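Local coordinates for thylakoid lumenal 15 kDa protein 1, chloroplastic (Arabidopsis thaliana, PDB 3N90), which is of unknown function but folds, in the thylakoid lumen of the chloroplast, into the right-handed quadrilateral beta helix of pentapeptide-repeat proteins, at residues A61-A66 with T79-T84; N103-D108 with V125-N130; Q31-S36 with A51-A56; D72-N77 with G90-G95. The protein carries 2 engineered substitutions. One frame throughout, in Å; residues are numbered along the deposited sequence.

Contact 1 of 4, residues A61-A66 with T79-T84; sequences ADLSEA and TKVNLT
L63 and L83 sit one coil apart with their side chains side by side and pointing the same way, L83 CD2 coming within 3.6 Å of L63 CB. The two share nearly the same first torsion, CG anti to the carbonyl carbon (chi1 -82° and -73°), which keeps the leucines in step along the helix axis. V81 adds its CG1 at 4.2 Å from L63 CD1, and all three residues are buried, so this is the tightly packed side of the contact. The backbones run alongside with D62 bridged to N82: N82 N donates to A61 O at 3.0 Å. L63 N donates to N82 O at 2.8 Å, and E65 N to T84 O. E65 belongs to the type II turn from L63 to A66, closed by A66 N to L63 O.

The outer side is looser. D62 and N82 have carboxylate and amide planes only 4° apart, yet the closest approach of their side chains is D62 OD1 to N82 CB, 3.7 Å. Each polar head turns back on its own segment in an Asx turn. D62 OD1 takes both the backbone N and the hydroxyl of S64, the latter at 2.7 Å from S64 OG; N82 OD1 takes the same two groups of T84, with the hydroxyl on a lone pair. Two bonds at one oxygen should hold each head steady at a partly exposed surface, while the exposed K80 extends its amine outward.

No regular strand or helix lies in either segment; the neighbours are further coils, with L63 leaning on F43 and L83 on F99.

Contact 2 of 4, residues N103-D108 with V125-N130; sequences NITGAD and VADGVN
Water 1 stands between I104 and V125 where two regular coils would bond directly: it accepts from I104 N at 2.9 Å and donates to V125 O at 2.9 Å. Beside it, I104 has CG1 between its backbone N and carbonyl carbon (chi1 60°), which carries CD1 over to A126 CB at 3.8 Å and across V125 CG2.

Direct bonding begins further on, where G106 N donates to D127 O at 2.9 Å with an almost straight N-H. At the far end a side chain does the work of a backbone: N130 ND2 gives its hydrogen to G106 O at 2.8 Å, nearly in line with the carbonyl (166°), while N130 OD1 accepts from T133 N. With a leucine at N130, the G106 carbonyl would probably be left without this donor, and T133 N would lose its acceptor.

The fit is close around both glycines. A beta carbon on G106 would run into V129 O, and one on G128 would collide with G106 N and T105 CG2. At the outer margin T105 OG1 lies 3.1 Å from D127 OD1, an oxygen that also touches T105 CG2.

On one side the 103-108 coil bonds back to V81 and L83 through the backbone of N103. On the other, the 125-130 segment, which follows helix 116-125, is backed by helix 137-140: A126 touches T137, and A126 O accepts from R138 NH1.

Contact 3 of 4, residues Q31-S36 with A51-A56; sequences QDFKTS and ASFFDA
F33 and F53 take almost identical first torsions, CG anti to the carbonyl carbon at chi1 -68° and -67°, and this sends both rings the same way from successive coils. The ring planes are 2° from parallel with centroids 5.2 Å apart, but they are displaced enough that little of one ring lies over the other; F33 CD2 approaches F53 CE1 at 3.5 Å. S52 O also sits at the edge of the F33 ring, near its plane. Replacing F33 by an alanine would probably open a gap beside the F53 ring and take away the edge-to-face partner of F43 and F23.

S52 O is also an acceptor, bonded by F33 N at 2.8 Å, and S52 N in turn donates to Q31 O at 2.9 Å. The pair of bonds brackets the bridge between D32 and S52. Further along, T35 N reaches F54 O at 2.9 Å.

On the outer side, away from F33 and F53, K34 stretches out beside F54, its CE 3.8 Å from F54 CD2. The polar residues ahead of these two fold back on their own segments: D32 OD1 accepts from K34 N in an Asx turn, and S52 OG accepts from F54 N in an ST turn at a longer 3.3 Å.

Each coil then bends through a type II turn, F33 to S36 and F53 to A56. Repeated turns in register, with the central phenylalanine or leucine of each five-residue unit stacked inside, are the signature of the right-handed quadrilateral beta helix of pentapeptide-repeat proteins.

Contact 4 of 4, residues D72-N77 with G90-G95; sequences DFSLAN and GATMMG. Engineered in segment 90-95: M93 (natural residue Val), M94 (natural residue Thr).
D72 meets T92 across two neighbouring coils of the quadrilateral beta helix, and one carboxylate oxygen gathers three donors. D72 OD1 accepts hydrogen bonds from T92 OG1 at 2.9 Å, from S74 OG at 2.6 Å on its syn lone pair, and from S74 N. The threonine hydroxyl and the S74 amide come in well out of the carboxylate plane, from opposite faces. T92 OG1 can reach because it lies between its own backbone N and carbonyl carbon (chi1 44°). The bond to S74 N makes an Asx turn, so the same atom fixes the shape of its own segment and ties it to the next.

F73 follows with its N donating to T92 O at 2.7 Å. Its ring turns an edge to T92 O and to A91 CB, while F73 CB rests 4.2 Å from the CB of M93, an engineered residue. One coil back, the F53 ring meets the F73 ring with planes about 10° apart.

S74 passes the polar chain on. Having given its hydroxyl hydrogen to D72, S74 OG accepts from M94 N at 3.0 Å, so it links carboxylate to backbone.

L75, within the type II turn from F73 to A76, donates from its N to M94 O at 3.0 Å, and its CD2 comes near G95 CA. Segment 90-95 is bound in turn towards the C-terminal part, M93 O by Q118 NE2 of helix 116-125 and G95 O by R115 NH1. The engineered M94 bends at its thioether and brings its terminal CE to 3.6 Å from S74 OG.

The four contacts sample one beta helix along its length. Contacts 3 and 4 are neighbours, centres about 10 Å apart, joined by probable backbone hydrogen bonds from F53 N to D72 O (2.7 Å) and from N77 N to A56 O (2.9 Å). Contacts 1 and 2 are joined likewise, L83 N lying 2.7 Å from N103 O. The two pairs meet inside the helix, where L63 CD1 of contact 1 touches F73 CE1 of contact 4 at 4.0 Å. Contacts 2 and 3 lie on opposite sides of the chain's centre, their own centres about 23 Å apart. No active site is known; a sulfate, probably from crystallisation, lies about 6 Å from the Q31 side chain.

Contact 1 of 4, residues A61-A66 with T79-T84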
loop_
_atom_site.group_PDB
_atom_site.type_symbol
_atom_site.label_atom_id
_atom_site.label_comp_id
_atom_site.label_asym_id
_atom_site.label_seq_id
_atom_site.Cartn_x
_atom_site.Cartn_y
_atom_site.Cartn_z
ATOM N N ALA A 61 4.618 1.315 8.141
ATOM C CA ALA A 61 4.132 -0.042 7.918
ATOM C C ALA A 61 5.026 -0.762 6.908
ATOM O O ALA A 61 5.663 -0.112 6.069
ATOM C CB ALA A 61 2.697 -0.022 7.437
ATOM N N ASP A 62 5.050 -2.086 6.988
ATOM C CA ASP A 62 5.682 -2.936 5.967
ATOM C C ASP A 62 4.645 -3.516 4.998
ATOM O O ASP A 62 3.884 -4.421 5.343
ATOM C CB ASP A 62 6.493 -4.046 6.636
ATOM C CG ASP A 62 7.449 -4.751 5.660
ATOM O OD1 ASP A 62 7.378 -4.471 4.439
ATOM O OD2 ASP A 62 8.241 -5.610 6.130
ATOM N N LEU A 63 4.565 -2.949 3.801
ATOM C CA LEU A 63 3.726 -3.537 2.758
ATOM C C LEU A 63 4.572 -4.243 1.645
ATOM O O LEU A 63 4.101 -4.465 0.514
ATOM C CB LEU A 63 2.796 -2.474 2.195
ATOM C CG LEU A 63 1.502 -2.159 2.974
ATOM C CD1 LEU A 63 0.947 -0.937 2.284
ATOM C CD2 LEU A 63 0.470 -3.254 2.828
ATOM N N SER A 64 5.822 -4.547 1.965
ATOM C CA SER A 64 6.726 -5.157 0.969
ATOM C C SER A 64 6.143 -6.477 0.463
ATOM O O SER A 64 5.526 -7.214 1.233
ATOM C CB SER A 64 8.160 -5.305 1.497
ATOM O OG SER A 64 8.249 -6.210 2.570
ATOM N N GLU A 65 6.252 -6.700 -0.843
ATOM C CA GLU A 65 5.746 -7.907 -1.518
ATOM C C GLU A 65 4.235 -8.166 -1.359
ATOM O O GLU A 65 3.731 -9.268 -1.642
ATOM C CB GLU A 65 6.607 -9.135 -1.119
ATOM C CG GLU A 65 7.927 -9.296 -1.958
ATOM C CD GLU A 65 7.754 -10.010 -3.335
ATOM O OE1 GLU A 65 6.932 -9.584 -4.192
ATOM O OE2 GLU A 65 8.484 -10.998 -3.588
ATOM N N ALA A 66 3.505 -7.149 -0.907
ATOM C CA ALA A 66 2.062 -7.256 -0.802
ATOM C C ALA A 66 1.365 -7.205 -2.160
ATOM O O ALA A 66 1.817 -6.511 -3.078
ATOM C CB ALA A 66 1.520 -6.159 0.109
ATOM N N THR A 79 3.420 7.438 4.831
ATOM C CA THR A 79 4.774 7.960 5.016
ATOM C C THR A 79 5.684 6.878 5.576
ATOM O O THR A 79 5.292 6.119 6.457
ATOM C CB THR A 79 4.808 9.224 5.950
ATOM O OG1 THR A 79 4.385 8.847 7.246
ATOM C CG2 THR A 79 3.895 10.320 5.462
ATOM N N LYS A 80 6.915 6.802 5.067
ATOM C CA LYS A 80 7.916 5.858 5.606
ATOM C C LYS A 80 7.482 4.379 5.584
ATOM O O LYS A 80 7.872 3.575 6.435
ATOM C CB LYS A 80 8.359 6.290 7.007
ATOM C CG LYS A 80 9.089 7.623 7.055
ATOM C CD LYS A 80 9.564 7.940 8.496
ATOM C CE LYS A 80 9.975 9.404 8.631
ATOM N NZ LYS A 80 11.347 9.623 8.050
ATOM N N VAL A 81 6.709 4.041 4.565
ATOM C CA VAL A 81 6.163 2.710 4.401
ATOM C C VAL A 81 7.077 1.972 3.449
ATOM O O VAL A 81 7.555 2.554 2.485
ATOM C CB VAL A 81 4.747 2.781 3.770
ATOM C CG1 VAL A 81 4.259 1.401 3.313
ATOM C CG2 VAL A 81 3.732 3.418 4.753
ATOM N N ASN A 82 7.303 0.690 3.716
ATOM C CA ASN A 82 8.062 -0.126 2.802
ATOM C C ASN A 82 7.126 -0.722 1.762
ATOM O O ASN A 82 6.227 -1.515 2.090
ATOM C CB ASN A 82 8.820 -1.199 3.568
ATOM C CG ASN A 82 9.850 -1.907 2.711
ATOM O OD1 ASN A 82 9.881 -1.749 1.491
ATOM N ND2 ASN A 82 10.702 -2.699 3.358
ATOM N N LEU A 83 7.289 -0.275 0.516
ATOM C CA LEU A 83 6.509 -0.810 -0.587
ATOM C C LEU A 83 7.355 -1.593 -1.628
ATOM O O LEU A 83 6.916 -1.792 -2.762
ATOM C CB LEU A 83 5.680 0.272 -1.288
ATOM C CG LEU A 83 4.425 0.839 -0.569
ATOM C CD1 LEU A 83 4.023 2.127 -1.307
ATOM C CD2 LEU A 83 3.301 -0.130 -0.544
ATOM N N THR A 84 8.522 -2.048 -1.198
ATOM C CA THR A 84 9.417 -2.823 -2.063
ATOM C C THR A 84 8.659 -4.020 -2.624
ATOM O O THR A 84 8.066 -4.814 -1.857
ATOM C CB THR A 84 10.645 -3.335 -1.294
ATOM O OG1 THR A 84 11.402 -2.242 -0.778
ATOM C CG2 THR A 84 11.546 -4.190 -2.219
#

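Contact 2 of 4, residues N103-D108 with V125-N130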
loop_
_atom_site.group_PDB
_atom_site.type_symbol
_atom_site.label_atom_id
_atom_site.label_comp_id
_atom_site.label_asym_id
_atom_site.label_seq_id
_atom_site.Cartn_x
_atom_site.Cartn_y
_atom_site.Cartn_z
ATOM N N ASN A 103 9.658 3.680 0.658
ATOM C CA ASN A 103 10.541 2.950 -0.247
ATOM C C ASN A 103 9.688 2.260 -1.283
ATOM O O ASN A 103 8.924 1.358 -0.948
ATOM C CB ASN A 103 11.392 1.941 0.560
ATOM C CG ASN A 103 12.293 1.068 -0.335
ATOM O OD1 ASN A 103 12.290 1.192 -1.562
ATOM N ND2 ASN A 103 13.056 0.177 0.291
ATOM N N ILE A 104 9.805 2.672 -2.545
ATOM C CA ILE A 104 8.983 2.113 -3.619
ATOM C C ILE A 104 9.786 1.341 -4.669
ATOM O O ILE A 104 9.341 1.228 -5.816
ATOM C CB ILE A 104 8.111 3.163 -4.311
ATOM C CG1 ILE A 104 8.972 4.286 -4.937
ATOM C CG2 ILE A 104 7.082 3.720 -3.293
ATOM C CD1 ILE A 104 8.207 5.175 -5.887
ATOM N N THR A 105 10.934 0.832 -4.245
ATOM C CA THR A 105 11.828 0.065 -5.118
ATOM C C THR A 105 11.070 -1.158 -5.580
ATOM O O THR A 105 10.715 -2.010 -4.757
ATOM C CB THR A 105 13.085 -0.421 -4.374
ATOM O OG1 THR A 105 13.810 0.691 -3.855
ATOM C CG2 THR A 105 14.023 -1.218 -5.334
ATOM N N GLY A 106 10.819 -1.244 -6.884
ATOM C CA GLY A 106 10.140 -2.394 -7.483
ATOM C C GLY A 106 8.638 -2.408 -7.257
ATOM O O GLY A 106 7.963 -3.370 -7.589
ATOM N N ALA A 107 8.078 -1.318 -6.731
ATOM C CA ALA A 107 6.616 -1.213 -6.655
ATOM C C ALA A 107 5.951 -1.098 -8.039
ATOM O O ALA A 107 6.488 -0.470 -8.959
ATOM C CB ALA A 107 6.215 -0.020 -5.767
ATOM N N ASP A 108 4.774 -1.660 -8.201
ATOM C CA ASP A 108 4.095 -1.548 -9.481
ATOM C C ASP A 108 2.861 -0.637 -9.430
ATOM O O ASP A 108 1.829 -0.984 -8.860
ATOM C CB ASP A 108 3.785 -2.965 -10.031
ATOM C CG ASP A 108 3.345 -2.961 -11.475
ATOM O OD1 ASP A 108 2.662 -2.009 -11.903
ATOM O OD2 ASP A 108 3.649 -3.961 -12.175
ATOM N N VAL A 125 11.782 9.229 -6.320
ATOM C CA VAL A 125 12.273 8.156 -5.464
ATOM C C VAL A 125 12.104 6.779 -6.114
ATOM O O VAL A 125 12.426 5.782 -5.465
ATOM C CB VAL A 125 11.608 8.168 -4.043
ATOM C CG1 VAL A 125 12.076 9.379 -3.201
ATOM C CG2 VAL A 125 10.097 8.113 -4.159
ATOM N N ALA A 126 11.619 6.739 -7.372
ATOM C CA ALA A 126 11.266 5.502 -8.086
ATOM C C ALA A 126 12.417 4.802 -8.789
ATOM O O ALA A 126 13.169 5.416 -9.564
ATOM C CB ALA A 126 10.125 5.750 -9.095
ATOM N N ASP A 127 12.526 3.504 -8.529
ATOM C CA ASP A 127 13.485 2.650 -9.224
ATOM C C ASP A 127 13.099 1.164 -9.142
ATOM O O ASP A 127 12.122 0.800 -8.493
ATOM C CB ASP A 127 14.931 2.945 -8.759
ATOM C CG ASP A 127 15.251 2.438 -7.363
ATOM O OD1 ASP A 127 14.398 1.825 -6.676
ATOM O OD2 ASP A 127 16.410 2.645 -6.949
ATOM N N GLY A 128 13.823 0.313 -9.858
ATOM C CA GLY A 128 13.649 -1.113 -9.677
ATOM C C GLY A 128 12.641 -1.759 -10.572
ATOM O O GLY A 128 11.905 -1.090 -11.345
ATOM N N VAL A 129 12.613 -3.090 -10.463
ATOM C CA VAL A 129 11.673 -3.912 -11.185
ATOM C C VAL A 129 10.959 -4.758 -10.147
ATOM O O VAL A 129 11.566 -5.234 -9.189
ATOM C CB VAL A 129 12.344 -4.879 -12.219
ATOM C CG1 VAL A 129 11.335 -5.287 -13.283
ATOM C CG2 VAL A 129 13.559 -4.218 -12.880
ATOM N N ASN A 130 9.676 -4.922 -10.369
ATOM C CA ASN A 130 8.817 -5.678 -9.469
ATOM C C ASN A 130 9.148 -7.172 -9.521
ATOM O O ASN A 130 8.927 -7.799 -10.568
ATOM C CB ASN A 130 7.374 -5.429 -9.872
ATOM C CG ASN A 130 6.385 -6.053 -8.913
ATOM O OD1 ASN A 130 5.925 -7.163 -9.137
ATOM N ND2 ASN A 130 6.049 -5.342 -7.845
HETATM O O HOH W 1 12.071 4.363 -3.014
#

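Contact 3 of 4, residues Q31-S36 with A51-A56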
loop_
_atom_site.group_PDB
_atom_site.type_symbol
_atom_site.label_atom_id
_atom_site.label_comp_id
_atom_site.label_asym_id
_atom_site.label_seq_id
_atom_site.Cartn_x
_atom_site.Cartn_y
_atom_site.Cartn_z
ATOM N N GLN A 31 -10.447 -6.483 2.661
ATOM C CA GLN A 31 -10.479 -6.095 4.074
ATOM C C GLN A 31 -10.671 -4.572 4.197
ATOM O O GLN A 31 -10.062 -3.774 3.432
ATOM C CB GLN A 31 -9.193 -6.510 4.758
ATOM C CG GLN A 31 -9.360 -6.625 6.285
ATOM C CD GLN A 31 -10.302 -7.743 6.702
ATOM O OE1 GLN A 31 -10.323 -8.821 6.070
ATOM N NE2 GLN A 31 -11.084 -7.509 7.776
ATOM N N ASP A 32 -11.523 -4.173 5.153
ATOM C CA ASP A 32 -11.869 -2.771 5.375
ATOM C C ASP A 32 -10.983 -2.221 6.522
ATOM O O ASP A 32 -11.237 -2.471 7.685
ATOM C CB ASP A 32 -13.362 -2.616 5.745
ATOM C CG ASP A 32 -13.820 -1.154 5.776
ATOM O OD1 ASP A 32 -12.973 -0.222 5.641
ATOM O OD2 ASP A 32 -15.046 -0.904 5.913
ATOM N N PHE A 33 -9.932 -1.501 6.169
ATOM C CA PHE A 33 -9.128 -0.774 7.157
ATOM C C PHE A 33 -9.382 0.736 7.073
ATOM O O PHE A 33 -8.496 1.535 7.447
ATOM C CB PHE A 33 -7.627 -0.998 6.908
ATOM C CG PHE A 33 -7.177 -2.378 7.163
ATOM C CD1 PHE A 33 -6.897 -2.812 8.460
ATOM C CD2 PHE A 33 -6.978 -3.251 6.106
ATOM C CE1 PHE A 33 -6.428 -4.120 8.673
ATOM C CE2 PHE A 33 -6.539 -4.564 6.324
ATOM C CZ PHE A 33 -6.256 -5.002 7.583
ATOM N N LYS A 34 -10.560 1.151 6.599
ATOM C CA LYS A 34 -10.864 2.584 6.533
ATOM C C LYS A 34 -10.674 3.256 7.899
ATOM O O LYS A 34 -11.175 2.751 8.905
ATOM C CB LYS A 34 -12.309 2.807 6.064
ATOM C CG LYS A 34 -12.713 4.264 6.064
ATOM C CD LYS A 34 -14.015 4.360 5.242
ATOM C CE LYS A 34 -14.586 5.745 5.328
ATOM N NZ LYS A 34 -16.047 5.843 4.992
ATOM N N THR A 35 -9.940 4.363 7.882
ATOM C CA THR A 35 -9.665 5.234 9.032
ATOM C C THR A 35 -9.147 4.429 10.240
ATOM O O THR A 35 -9.431 4.772 11.409
ATOM C CB THR A 35 -10.841 6.252 9.326
ATOM O OG1 THR A 35 -10.438 7.262 10.268
ATOM C CG2 THR A 35 -12.162 5.567 9.796
ATOM N N SER A 36 -8.388 3.369 9.951
ATOM C CA SER A 36 -7.659 2.707 11.032
ATOM C C SER A 36 -6.257 3.268 11.218
ATOM O O SER A 36 -5.676 3.885 10.315
ATOM C CB SER A 36 -7.607 1.215 10.817
ATOM O OG SER A 36 -8.900 0.709 11.035
ATOM N N ALA A 51 -8.562 -4.125 -0.989
ATOM C CA ALA A 51 -8.651 -3.693 0.433
ATOM C C ALA A 51 -8.822 -2.179 0.491
ATOM O O ALA A 51 -8.376 -1.485 -0.427
ATOM C CB ALA A 51 -7.376 -4.121 1.203
ATOM N N SER A 52 -9.450 -1.648 1.548
ATOM C CA SER A 52 -9.577 -0.201 1.697
ATOM C C SER A 52 -8.631 0.267 2.804
ATOM O O SER A 52 -8.740 -0.214 3.934
ATOM C CB SER A 52 -10.985 0.236 2.068
ATOM O OG SER A 52 -11.054 1.646 2.288
ATOM N N PHE A 53 -7.734 1.167 2.453
ATOM C CA PHE A 53 -6.914 1.940 3.465
ATOM C C PHE A 53 -7.341 3.415 3.427
ATOM O O PHE A 53 -6.553 4.310 3.747
ATOM C CB PHE A 53 -5.420 1.791 3.182
ATOM C CG PHE A 53 -4.921 0.373 3.400
ATOM C CD1 PHE A 53 -4.687 -0.101 4.689
ATOM C CD2 PHE A 53 -4.727 -0.488 2.315
ATOM C CE1 PHE A 53 -4.232 -1.417 4.879
ATOM C CE2 PHE A 53 -4.289 -1.787 2.501
ATOM C CZ PHE A 53 -4.029 -2.248 3.787
ATOM N N PHE A 54 -8.609 3.644 3.103
ATOM C CA PHE A 54 -9.139 4.988 2.949
ATOM C C PHE A 54 -8.931 5.812 4.242
ATOM O O PHE A 54 -9.487 5.468 5.281
ATOM C CB PHE A 54 -10.636 4.950 2.629
ATOM C CG PHE A 54 -11.215 6.301 2.329
ATOM C CD1 PHE A 54 -11.326 6.729 0.991
ATOM C CD2 PHE A 54 -11.628 7.159 3.347
ATOM C CE1 PHE A 54 -11.850 7.984 0.671
ATOM C CE2 PHE A 54 -12.170 8.437 3.027
ATOM C CZ PHE A 54 -12.268 8.835 1.674
ATOM N N ASP A 55 -8.121 6.865 4.169
ATOM C CA ASP A 55 -7.822 7.704 5.349
ATOM C C ASP A 55 -7.221 6.917 6.522
ATOM O O ASP A 55 -7.349 7.362 7.681
ATOM C CB ASP A 55 -9.069 8.438 5.852
ATOM C CG ASP A 55 -8.789 9.916 6.180
ATOM O OD1 ASP A 55 -7.616 10.304 6.342
ATOM O OD2 ASP A 55 -9.764 10.691 6.166
ATOM N N ALA A 56 -6.604 5.769 6.243
ATOM C CA ALA A 56 -5.798 5.056 7.250
ATOM C C ALA A 56 -4.456 5.733 7.491
ATOM O O ALA A 56 -3.960 6.491 6.661
ATOM C CB ALA A 56 -5.616 3.545 6.905
#

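Contact 4 of 4, residues D72-N77 with G90-G95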
loop_
_atom_site.group_PDB
_atom_site.type_symbol
_atom_site.label_atom_id
_atom_site.label_comp_id
_atom_site.label_asym_id
_atom_site.label_seq_id
_atom_site.Cartn_x
_atom_site.Cartn_y
_atom_site.Cartn_z
ATOM N N ASP A 72 -7.491 0.786 -2.097
ATOM C CA ASP A 72 -7.741 2.226 -2.041
ATOM C C ASP A 72 -6.868 2.866 -0.967
ATOM O O ASP A 72 -7.054 2.582 0.225
ATOM C CB ASP A 72 -9.191 2.509 -1.753
ATOM C CG ASP A 72 -9.533 4.007 -1.846
ATOM O OD1 ASP A 72 -8.715 4.789 -2.384
ATOM O OD2 ASP A 72 -10.613 4.397 -1.395
ATOM N N PHE A 73 -5.927 3.715 -1.387
ATOM C CA PHE A 73 -5.103 4.432 -0.437
ATOM C C PHE A 73 -5.499 5.920 -0.397
ATOM O O PHE A 73 -4.741 6.749 0.097
ATOM C CB PHE A 73 -3.621 4.322 -0.795
ATOM C CG PHE A 73 -3.058 2.958 -0.602
ATOM C CD1 PHE A 73 -2.536 2.571 0.635
ATOM C CD2 PHE A 73 -3.028 2.062 -1.655
ATOM C CE1 PHE A 73 -2.003 1.289 0.810
ATOM C CE2 PHE A 73 -2.507 0.802 -1.481
ATOM C CZ PHE A 73 -1.989 0.420 -0.248
ATOM N N SER A 74 -6.669 6.252 -0.918
ATOM C CA SER A 74 -7.065 7.669 -0.945
ATOM C C SER A 74 -7.016 8.236 0.466
ATOM O O SER A 74 -7.499 7.599 1.384
ATOM C CB SER A 74 -8.452 7.823 -1.540
ATOM O OG SER A 74 -8.429 7.316 -2.872
ATOM N N LEU A 75 -6.418 9.421 0.595
ATOM C CA LEU A 75 -6.338 10.178 1.880
ATOM C C LEU A 75 -5.460 9.515 2.935
ATOM O O LEU A 75 -5.359 10.028 4.061
ATOM C CB LEU A 75 -7.723 10.430 2.507
ATOM C CG LEU A 75 -8.853 10.988 1.626
ATOM C CD1 LEU A 75 -10.004 11.504 2.444
ATOM C CD2 LEU A 75 -8.293 12.068 0.764
ATOM N N ALA A 76 -4.861 8.374 2.605
ATOM C CA ALA A 76 -4.031 7.662 3.573
ATOM C C ALA A 76 -2.703 8.372 3.815
ATOM O O ALA A 76 -2.139 9.045 2.916
ATOM C CB ALA A 76 -3.771 6.180 3.114
ATOM N N ASN A 77 -2.213 8.193 5.032
ATOM C CA ASN A 77 -0.849 8.568 5.394
ATOM C C ASN A 77 0.049 7.351 5.130
ATOM O O ASN A 77 0.047 6.387 5.889
ATOM C CB ASN A 77 -0.828 9.009 6.868
ATOM C CG ASN A 77 0.516 9.501 7.306
ATOM O OD1 ASN A 77 1.502 9.335 6.587
ATOM N ND2 ASN A 77 0.574 10.129 8.485
ATOM N N GLY A 90 -3.710 -0.832 -10.506
ATOM C CA GLY A 90 -5.092 -0.380 -10.439
ATOM C C GLY A 90 -5.609 0.116 -9.092
ATOM O O GLY A 90 -6.822 0.287 -8.886
ATOM N N ALA A 91 -4.686 0.310 -8.169
ATOM C CA ALA A 91 -5.037 0.956 -6.895
ATOM C C ALA A 91 -5.425 2.423 -7.100
ATOM O O ALA A 91 -5.212 2.996 -8.196
ATOM C CB ALA A 91 -3.865 0.832 -5.884
ATOM N N THR A 92 -6.013 3.024 -6.068
ATOM C CA THR A 92 -6.307 4.471 -6.085
ATOM C C THR A 92 -5.626 5.179 -4.937
ATOM O O THR A 92 -5.410 4.563 -3.901
ATOM C CB THR A 92 -7.818 4.750 -6.064
ATOM O OG1 THR A 92 -8.456 3.900 -5.116
ATOM C CG2 THR A 92 -8.408 4.444 -7.427
ATOM N N MET A 93 -5.263 6.452 -5.143
ATOM C CA MET A 93 -4.616 7.248 -4.111
ATOM C C MET A 93 -4.982 8.715 -4.310
ATOM O O MET A 93 -4.120 9.549 -4.542
ATOM C CB MET A 93 -3.080 6.968 -3.978
ATOM C CG MET A 93 -2.276 6.945 -5.303
ATOM S SD MET A 93 -0.594 6.208 -5.098
ATOM C CE MET A 93 -0.994 4.472 -4.897
ATOM N N MET A 94 -6.280 9.005 -4.210
ATOM C CA MET A 94 -6.802 10.381 -4.341
ATOM C C MET A 94 -6.538 11.321 -3.176
ATOM O O MET A 94 -6.355 10.909 -2.007
ATOM C CB MET A 94 -8.305 10.360 -4.569
ATOM C CG MET A 94 -8.694 9.790 -5.901
ATOM S SD MET A 94 -10.497 9.676 -6.010
ATOM C CE MET A 94 -10.760 7.952 -5.602
ATOM N N GLY A 95 -6.520 12.605 -3.515
ATOM C CA GLY A 95 -6.377 13.666 -2.517
ATOM C C GLY A 95 -5.033 13.710 -1.823
ATOM O O GLY A 95 -4.017 13.301 -2.373
#